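Local coordinates for protein putative integrase (Listeria innocua, PDB 5U96) that probably binds DNA and carries out strand exchange as a serine integrase, this chain being its coiled-coil domain, whose interactions mediate the direction of recombination, at residues Lys6-Leu17 with Met34-Tyr45. Numbering follows the deposited sequence.
Sequences KLKIEHAKKKRL and MMNDIDAQINYY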
loop_
_atom_site.group_PDB
_atom_site.type_symbol
_atom_site.label_atom_id
_atom_site.label_comp_id
_atom_site.label_asym_id
_atom_site.label_seq_id
_atom_site.Cartn_x
_atom_site.Cartn_y
_atom_site.Cartn_z
ATOM N N LYS A 6 12.894 -4.678 14.537
ATOM C CA LYS A 6 11.918 -3.927 13.751
ATOM C C LYS A 6 12.119 -4.154 12.258
ATOM O O LYS A 6 11.198 -3.959 11.466
ATOM C CB LYS A 6 12.003 -2.434 14.073
ATOM C CG LYS A 6 11.657 -2.111 15.517
ATOM C CD LYS A 6 10.979 -0.758 15.666
ATOM C CE LYS A 6 10.167 -0.702 16.949
ATOM N NZ LYS A 6 10.186 0.646 17.574
ATOM N N LEU A 7 13.322 -4.573 11.878
ATOM C CA LEU A 7 13.646 -4.782 10.472
ATOM C C LEU A 7 12.952 -6.023 9.920
ATOM O O LEU A 7 12.543 -6.047 8.759
ATOM C CB LEU A 7 15.159 -4.896 10.280
ATOM C CG LEU A 7 15.933 -3.596 10.501
ATOM C CD1 LEU A 7 17.072 -3.803 11.485
ATOM C CD2 LEU A 7 16.460 -3.054 9.181
ATOM N N LYS A 8 12.823 -7.056 10.750
ATOM C CA LYS A 8 12.159 -8.286 10.329
ATOM C C LYS A 8 10.687 -8.029 10.028
ATOM O O LYS A 8 10.104 -8.675 9.157
ATOM C CB LYS A 8 12.291 -9.373 11.396
ATOM C CG LYS A 8 13.693 -9.948 11.529
ATOM C CD LYS A 8 13.747 -11.041 12.587
ATOM C CE LYS A 8 15.177 -11.406 12.957
ATOM N NZ LYS A 8 15.906 -10.256 13.559
ATOM N N ILE A 9 10.088 -7.090 10.753
ATOM C CA ILE A 9 8.720 -6.681 10.472
ATOM C C ILE A 9 8.680 -5.911 9.156
ATOM O O ILE A 9 7.795 -6.126 8.330
ATOM C CB ILE A 9 8.133 -5.805 11.598
ATOM C CG1 ILE A 9 8.014 -6.619 12.892
ATOM C CG2 ILE A 9 6.776 -5.243 11.176
ATOM C CD1 ILE A 9 7.355 -5.871 14.036
ATOM N N GLU A 10 9.641 -5.012 8.973
ATOM C CA GLU A 10 9.723 -4.218 7.753
ATOM C C GLU A 10 9.947 -5.113 6.538
ATOM O O GLU A 10 9.425 -4.847 5.456
ATOM C CB GLU A 10 10.843 -3.180 7.861
ATOM C CG GLU A 10 10.490 -1.972 8.719
ATOM C CD GLU A 10 9.380 -1.126 8.120
ATOM O OE1 GLU A 10 9.210 -1.150 6.883
ATOM O OE2 GLU A 10 8.674 -0.439 8.888
ATOM N N HIS A 11 10.725 -6.175 6.725
ATOM C CA HIS A 11 10.955 -7.143 5.660
ATOM C C HIS A 11 9.675 -7.910 5.364
ATOM O O HIS A 11 9.390 -8.237 4.213
ATOM C CB HIS A 11 12.079 -8.107 6.041
ATOM C CG HIS A 11 13.428 -7.465 6.098
ATOM N ND1 HIS A 11 14.385 -7.819 7.024
ATOM C CD2 HIS A 11 13.983 -6.490 5.339
ATOM C CE1 HIS A 11 15.470 -7.090 6.837
ATOM N NE2 HIS A 11 15.252 -6.275 5.820
ATOM N N ALA A 12 8.905 -8.194 6.410
ATOM C CA ALA A 12 7.591 -8.794 6.237
ATOM C C ALA A 12 6.675 -7.787 5.557
ATOM O O ALA A 12 5.872 -8.146 4.701
ATOM C CB ALA A 12 7.017 -9.233 7.572
ATOM N N LYS A 13 6.809 -6.519 5.936
ATOM C CA LYS A 13 6.061 -5.450 5.285
ATOM C C LYS A 13 6.530 -5.280 3.844
ATOM O O LYS A 13 5.758 -4.867 2.979
ATOM C CB LYS A 13 6.213 -4.132 6.052
ATOM C CG LYS A 13 5.393 -4.057 7.336
ATOM C CD LYS A 13 5.603 -2.744 8.088
ATOM C CE LYS A 13 5.237 -1.529 7.246
ATOM N NZ LYS A 13 5.249 -0.268 8.040
ATOM N N LYS A 14 7.794 -5.605 3.590
ATOM C CA LYS A 14 8.352 -5.509 2.245
ATOM C C LYS A 14 7.934 -6.705 1.397
ATOM O O LYS A 14 7.600 -6.550 0.222
ATOM C CB LYS A 14 9.878 -5.413 2.292
ATOM C CG LYS A 14 10.495 -4.879 1.006
ATOM C CD LYS A 14 12.015 -4.953 1.024
ATOM C CE LYS A 14 12.611 -4.374 -0.251
ATOM N NZ LYS A 14 13.546 -3.249 0.018
ATOM N N LYS A 15 7.963 -7.896 1.992
ATOM C CA LYS A 15 7.578 -9.116 1.287
ATOM C C LYS A 15 6.152 -9.019 0.773
ATOM O O LYS A 15 5.905 -9.159 -0.425
ATOM C CB LYS A 15 7.706 -10.344 2.194
ATOM C CG LYS A 15 7.101 -11.613 1.591
ATOM C CD LYS A 15 7.122 -12.781 2.556
ATOM C CE LYS A 15 6.310 -13.948 2.009
ATOM N NZ LYS A 15 4.839 -13.702 2.086
ATOM N N ARG A 16 5.224 -8.800 1.700
ATOM C CA ARG A 16 3.803 -8.705 1.389
ATOM C C ARG A 16 3.591 -7.789 0.194
ATOM O O ARG A 16 2.880 -8.127 -0.751
ATOM C CB ARG A 16 3.025 -8.181 2.598
ATOM C CG ARG A 16 3.180 -9.026 3.857
ATOM C CD ARG A 16 2.100 -10.074 3.956
ATOM N NE ARG A 16 0.784 -9.476 4.143
ATOM C CZ ARG A 16 -0.362 -10.118 3.956
ATOM N NH1 ARG A 16 -0.369 -11.385 3.566
ATOM N NH2 ARG A 16 -1.507 -9.488 4.151
ATOM N N LEU A 17 4.244 -6.635 0.243
ATOM C CA LEU A 17 4.182 -5.663 -0.835
ATOM C C LEU A 17 4.712 -6.247 -2.139
ATOM O O LEU A 17 4.162 -5.988 -3.210
ATOM C CB LEU A 17 4.976 -4.413 -0.456
ATOM C CG LEU A 17 4.967 -3.250 -1.447
ATOM C CD1 LEU A 17 3.546 -2.776 -1.706
ATOM C CD2 LEU A 17 5.836 -2.110 -0.929
ATOM N N MET A 34 4.882 3.466 -1.479
ATOM C CA MET A 34 4.990 2.902 -0.138
ATOM C C MET A 34 6.310 2.166 0.033
ATOM O O MET A 34 6.843 2.080 1.137
ATOM C CB MET A 34 3.827 1.960 0.142
ATOM C CG MET A 34 2.469 2.601 -0.066
ATOM S SD MET A 34 1.117 1.444 0.165
ATOM C CE MET A 34 1.342 0.375 -1.253
ATOM N N MET A 35 6.829 1.627 -1.065
ATOM C CA MET A 35 8.129 0.975 -1.041
ATOM C C MET A 35 9.213 2.002 -0.733
ATOM O O MET A 35 10.194 1.698 -0.055
ATOM C CB MET A 35 8.413 0.285 -2.375
ATOM C CG MET A 35 9.778 -0.379 -2.442
ATOM S SD MET A 35 9.990 -1.685 -1.217
ATOM C CE MET A 35 9.115 -3.036 -2.002
ATOM N N ASN A 36 9.029 3.217 -1.237
ATOM C CA ASN A 36 9.936 4.317 -0.944
ATOM C C ASN A 36 9.972 4.600 0.552
ATOM O O ASN A 36 11.014 4.951 1.105
ATOM C CB ASN A 36 9.516 5.570 -1.713
ATOM C CG ASN A 36 10.373 6.776 -1.384
ATOM O OD1 ASN A 36 11.509 6.889 -1.841
ATOM N ND2 ASN A 36 9.822 7.695 -0.598
ATOM N N ASP A 37 8.824 4.439 1.201
ATOM C CA ASP A 37 8.724 4.612 2.645
ATOM C C ASP A 37 9.254 3.384 3.376
ATOM O O ASP A 37 9.922 3.504 4.402
ATOM C CB ASP A 37 7.274 4.877 3.054
ATOM C CG ASP A 37 6.706 6.129 2.415
ATOM O OD1 ASP A 37 7.468 7.101 2.227
ATOM O OD2 ASP A 37 5.499 6.142 2.101
ATOM N N ILE A 38 8.953 2.204 2.842
ATOM C CA ILE A 38 9.383 0.955 3.461
ATOM C C ILE A 38 10.899 0.780 3.364
ATOM O O ILE A 38 11.542 0.408 4.343
ATOM C CB ILE A 38 8.678 -0.261 2.820
ATOM C CG1 ILE A 38 7.224 -0.334 3.303
ATOM C CG2 ILE A 38 9.416 -1.548 3.163
ATOM C CD1 ILE A 38 6.403 -1.426 2.646
ATOM N N ASP A 39 11.465 1.040 2.189
ATOM C CA ASP A 39 12.913 0.954 2.006
ATOM C C ASP A 39 13.640 1.944 2.910
ATOM O O ASP A 39 14.676 1.622 3.491
ATOM C CB ASP A 39 13.296 1.215 0.545
ATOM C CG ASP A 39 12.925 0.066 -0.374
ATOM O OD1 ASP A 39 12.703 -1.056 0.125
ATOM O OD2 ASP A 39 12.867 0.284 -1.602
ATOM N N ALA A 40 13.092 3.150 3.023
ATOM C CA ALA A 40 13.697 4.201 3.833
ATOM C C ALA A 40 13.736 3.822 5.309
ATOM O O ALA A 40 14.729 4.069 5.992
ATOM C CB ALA A 40 12.942 5.503 3.648
ATOM N N GLN A 41 12.653 3.228 5.799
ATOM C CA GLN A 41 12.571 2.843 7.204
ATOM C C GLN A 41 13.592 1.758 7.527
ATOM O O GLN A 41 14.119 1.701 8.638
ATOM C CB GLN A 41 11.159 2.365 7.550
ATOM C CG GLN A 41 10.957 2.046 9.024
ATOM C CD GLN A 41 11.439 3.158 9.934
ATOM O OE1 GLN A 41 12.492 3.049 10.560
ATOM N NE2 GLN A 41 10.673 4.239 10.008
ATOM N N ILE A 42 13.869 0.899 6.552
ATOM C CA ILE A 42 14.921 -0.100 6.691
ATOM C C ILE A 42 16.279 0.586 6.782
ATOM O O ILE A 42 17.187 0.106 7.461
ATOM C CB ILE A 42 14.931 -1.091 5.508
ATOM C CG1 ILE A 42 13.632 -1.902 5.482
ATOM C CG2 ILE A 42 16.141 -2.016 5.598
ATOM C CD1 ILE A 42 13.458 -2.746 4.234
ATOM N N ASN A 43 16.407 1.714 6.094
ATOM C CA ASN A 43 17.666 2.442 6.033
ATOM C C ASN A 43 18.043 3.060 7.375
ATOM O O ASN A 43 19.202 3.004 7.789
ATOM C CB ASN A 43 17.589 3.534 4.965
ATOM C CG ASN A 43 18.955 4.028 4.532
ATOM O OD1 ASN A 43 19.969 3.364 4.750
ATOM N ND2 ASN A 43 18.989 5.200 3.910
ATOM N N TYR A 44 17.064 3.652 8.052
ATOM C CA TYR A 44 17.305 4.293 9.341
ATOM C C TYR A 44 17.654 3.259 10.407
ATOM O O TYR A 44 18.536 3.486 11.235
ATOM C CB TYR A 44 16.087 5.110 9.782
ATOM C CG TYR A 44 16.343 5.942 11.022
ATOM C CD1 TYR A 44 17.142 7.076 10.966
ATOM C CD2 TYR A 44 15.793 5.592 12.248
ATOM C CE1 TYR A 44 17.386 7.839 12.095
ATOM C CE2 TYR A 44 16.029 6.351 13.382
ATOM C CZ TYR A 44 16.829 7.472 13.300
ATOM O OH TYR A 44 17.070 8.228 14.426
ATOM N N TYR A 45 16.957 2.125 10.383
ATOM C CA TYR A 45 17.225 1.041 11.324
ATOM C C TYR A 45 18.660 0.549 11.173
ATOM O O TYR A 45 19.298 0.156 12.149
ATOM C CB TYR A 45 16.241 -0.116 11.111
ATOM C CG TYR A 45 14.817 0.156 11.570
ATOM C CD1 TYR A 45 14.547 1.080 12.573
ATOM C CD2 TYR A 45 13.747 -0.520 11.001
ATOM C CE1 TYR A 45 13.251 1.322 12.992
ATOM C CE2 TYR A 45 12.447 -0.282 11.414
ATOM C CZ TYR A 45 12.205 0.640 12.410
ATOM O OH TYR A 45 10.916 0.880 12.825
HETATM O O HOH W 1 8.694 0.296 11.684
#
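Leu17 and Ile38 meet through their outermost methyls, CD2 of Leu17 lying 3.7 Å from CD1 of Ile38. The same Leu17 CD2 also touches Met35 CE, while its other methyl, CD1, reaches Met34 CE. With CG trans to the main-chain nitrogen (chi1 -177°), Leu17 carries its methyls to these three residues. Further along, Leu7 CD2 packs on Tyr45 CB at 3.5 Å and on Ile42 CG2. Ile42 CD1 lies against His11 CD2.

Lys6 CB lies over one face of the Tyr45 ring, a CH-pi contact 3.8 Å from the ring centroid. Glu10 CG comes to the edge of the same ring instead.

The helices 7-23 and 28-50 form an antiparallel hairpin, the coiled-coil domain of this serine integrase. The segment axes approach to 9.9 Å at a crossing angle of -159°. Packing is knobs-into-holes. Ile38 fits among Glu10, Lys13, Lys14 and Leu17, and Ile42 among Leu7, Glu10, His11 and Lys14. The second subunit packs Ile22 on Lys13 and Ile38, and its Phe18 on Met34.

Two polar side chains are also knobs: Lys14 among Met35, Ile38, Asp39 and Ile42, Glu10 among Ile38, Gln41, Ile42 and Tyr45. Lys14 crosses the Met35 thioether, and its NZ forms a salt bridge with Asp39 OD1; the modelled 2.4 Å is doubtful. Glu10 is buried. Glu10 OE2 accepts a hydrogen bond from a water at 2.9 Å, and that water lies in the Tyr45 ring plane, 2.6 Å from Tyr45 OH. On the same helix, Lys13 NZ makes a salt bridge with Glu10 OE2 at 3.5 Å. Glu10 OE1 faces Ile38 CG2 and has no polar partner.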